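Side-chain contact in molinate hydrolase (Gulosibacter molinativorax, PDB 4UB9), which probably hydrolyses non-peptide carbon-nitrogen bonds, with the thiocarbamate herbicide molinate as its substrate, and carries zinc in an amidohydrolase-type barrel: residues E230-G235 with A275-L280. Residues are numbered along the deposited sequence; the frame is centred on the assembly and turned at random.
Sequences EYLERG and AGVPLL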
loop_
_atom_site.group_PDB
_atom_site.type_symbol
_atom_site.label_atom_id
_atom_site.label_comp_id
_atom_site.label_asym_id
_atom_site.label_seq_id
_atom_site.Cartn_x
_atom_site.Cartn_y
_atom_site.Cartn_z
ATOM N N GLU A 230 -11.623 -27.116 -25.747
ATOM C CA GLU A 230 -10.263 -27.628 -25.626
ATOM C C GLU A 230 -9.853 -27.910 -24.160
ATOM O O GLU A 230 -9.191 -28.926 -23.854
ATOM C CB GLU A 230 -9.310 -26.617 -26.260
ATOM C CG GLU A 230 -7.843 -26.809 -25.906
ATOM C CD GLU A 230 -6.949 -25.695 -26.446
ATOM O OE1 GLU A 230 -7.290 -24.481 -26.352
ATOM O OE2 GLU A 230 -5.874 -26.046 -26.971
ATOM N N TYR A 231 -10.232 -26.975 -23.290
ATOM C CA TYR A 231 -9.976 -27.112 -21.862
ATOM C C TYR A 231 -10.601 -28.403 -21.341
ATOM O O TYR A 231 -9.946 -29.205 -20.737
ATOM C CB TYR A 231 -10.529 -25.919 -21.078
ATOM C CG TYR A 231 -10.354 -26.116 -19.595
ATOM C CD1 TYR A 231 -9.095 -25.950 -18.994
ATOM C CD2 TYR A 231 -11.408 -26.537 -18.799
ATOM C CE1 TYR A 231 -8.932 -26.139 -17.647
ATOM C CE2 TYR A 231 -11.260 -26.728 -17.446
ATOM C CZ TYR A 231 -10.019 -26.547 -16.877
ATOM O OH TYR A 231 -9.828 -26.748 -15.527
ATOM N N LEU A 232 -11.876 -28.602 -21.655
ATOM C CA LEU A 232 -12.590 -29.778 -21.222
ATOM C C LEU A 232 -11.933 -31.045 -21.755
ATOM O O LEU A 232 -11.916 -32.062 -21.086
ATOM C CB LEU A 232 -14.062 -29.720 -21.622
ATOM C CG LEU A 232 -14.835 -28.611 -20.897
ATOM C CD1 LEU A 232 -16.196 -28.390 -21.520
ATOM C CD2 LEU A 232 -15.025 -28.916 -19.427
ATOM N N GLU A 233 -11.402 -30.988 -22.963
ATOM C CA GLU A 233 -10.721 -32.142 -23.549
ATOM C C GLU A 233 -9.386 -32.443 -22.901
ATOM O O GLU A 233 -8.782 -33.453 -23.197
ATOM C CB GLU A 233 -10.564 -31.980 -25.045
ATOM C CG GLU A 233 -11.829 -32.492 -25.730
ATOM C CD GLU A 233 -12.069 -31.892 -27.100
ATOM O OE1 GLU A 233 -11.100 -31.371 -27.709
ATOM O OE2 GLU A 233 -13.228 -31.963 -27.574
ATOM N N ARG A 234 -8.928 -31.610 -21.976
ATOM C CA ARG A 234 -7.699 -31.935 -21.245
ATOM C C ARG A 234 -7.874 -32.984 -20.170
ATOM O O ARG A 234 -6.904 -33.522 -19.684
ATOM C CB ARG A 234 -7.094 -30.724 -20.557
ATOM C CG ARG A 234 -6.526 -29.720 -21.506
ATOM C CD ARG A 234 -6.443 -28.385 -20.792
ATOM N NE ARG A 234 -5.799 -27.398 -21.624
ATOM C CZ ARG A 234 -4.482 -27.295 -21.739
ATOM N NH1 ARG A 234 -3.976 -26.393 -22.557
ATOM N NH2 ARG A 234 -3.679 -28.090 -21.035
ATOM N N GLY A 235 -9.078 -33.218 -19.716
ATOM C CA GLY A 235 -9.316 -34.350 -18.840
ATOM C C GLY A 235 -9.844 -34.095 -17.436
ATOM O O GLY A 235 -9.650 -34.906 -16.541
ATOM N N ALA A 275 -19.606 -32.090 -23.198
ATOM C CA ALA A 275 -18.505 -32.957 -22.723
ATOM C C ALA A 275 -19.022 -34.033 -21.770
ATOM O O ALA A 275 -18.291 -34.914 -21.374
ATOM C CB ALA A 275 -17.391 -32.123 -22.073
ATOM N N GLY A 276 -20.237 -33.849 -21.292
ATOM C CA GLY A 276 -20.886 -34.827 -20.415
ATOM C C GLY A 276 -20.332 -34.934 -18.984
ATOM O O GLY A 276 -20.354 -35.994 -18.407
ATOM N N VAL A 277 -19.782 -33.853 -18.456
ATOM C CA VAL A 277 -19.265 -33.832 -17.086
ATOM C C VAL A 277 -20.115 -32.888 -16.279
ATOM O O VAL A 277 -20.760 -32.018 -16.833
ATOM C CB VAL A 277 -17.787 -33.382 -16.993
ATOM C CG1 VAL A 277 -16.897 -34.287 -17.835
ATOM C CG2 VAL A 277 -17.605 -31.922 -17.403
ATOM N N PRO A 278 -20.130 -33.052 -14.966
ATOM C CA PRO A 278 -21.019 -32.199 -14.186
ATOM C C PRO A 278 -20.584 -30.752 -14.211
ATOM O O PRO A 278 -19.399 -30.433 -14.393
ATOM C CB PRO A 278 -20.859 -32.723 -12.776
ATOM C CG PRO A 278 -20.465 -34.128 -12.960
ATOM C CD PRO A 278 -19.573 -34.144 -14.158
ATOM N N LEU A 279 -21.571 -29.908 -14.048
ATOM C CA LEU A 279 -21.399 -28.466 -14.113
ATOM C C LEU A 279 -21.531 -27.864 -12.733
ATOM O O LEU A 279 -22.582 -28.027 -12.081
ATOM C CB LEU A 279 -22.481 -27.840 -14.991
ATOM C CG LEU A 279 -22.612 -26.319 -14.879
ATOM C CD1 LEU A 279 -21.421 -25.643 -15.544
ATOM C CD2 LEU A 279 -23.905 -25.848 -15.525
ATOM N N LEU A 280 -20.478 -27.158 -12.314
ATOM C CA LEU A 280 -20.462 -26.433 -11.048
ATOM C C LEU A 280 -20.441 -24.955 -11.263
ATOM O O LEU A 280 -19.948 -24.484 -12.261
ATOM C CB LEU A 280 -19.239 -26.792 -10.208
ATOM C CG LEU A 280 -19.360 -28.003 -9.264
ATOM C CD1 LEU A 280 -19.653 -29.268 -10.046
ATOM C CD2 LEU A 280 -18.054 -28.181 -8.563
#
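Leu-232, near the C-terminal end of helix 221-232, reaches across to Ala-275 and Val-277, which flank the turn that leads from helix 262-275 into strand 279-282. Its CG stands anti to its own carbonyl carbon (chi1 -67°), beside the backbone N, and chi2 of 168° then turns the fork so that CD1 and CD2 meet different partners. CD1 meets the methyl of Ala-275, with CD1 to CB at 4.0 Å. The same Ala-275 CB also lies 4.1 Å from Leu-232 CB, so the alanine methyl rests alongside the leucine stem as well as at one prong. The second prong, CD2, faces a single branch of Val-277, its CG2, at a looser 4.4 Å. Leucine suits this buried place because its fork can touch two partners at once; valine, branched at CB, holds a methyl close to its backbone. Alanine's short side chain lets the two backbones come close, on the more exposed side of the contact. Between the two partners Gly-276 adopts positive phi, which glycine takes readily, in a Schellman motif; the chain turns there, and the side chains of Ala-275 and Val-277 both point toward the leucine. Val-272 of helix 262-275 and Cys-239 of strand 239-242 also touch Leu-232, extending the apolar patch to the parallel strands of the TIM-barrel-like fold, away from the zinc ligands His-282 and His-302. With no hydrogen bond or charge pair across the segments and just 93 Å² buried in total, the contact depends on dispersion and the exclusion of water, and it imposes little directional constraint.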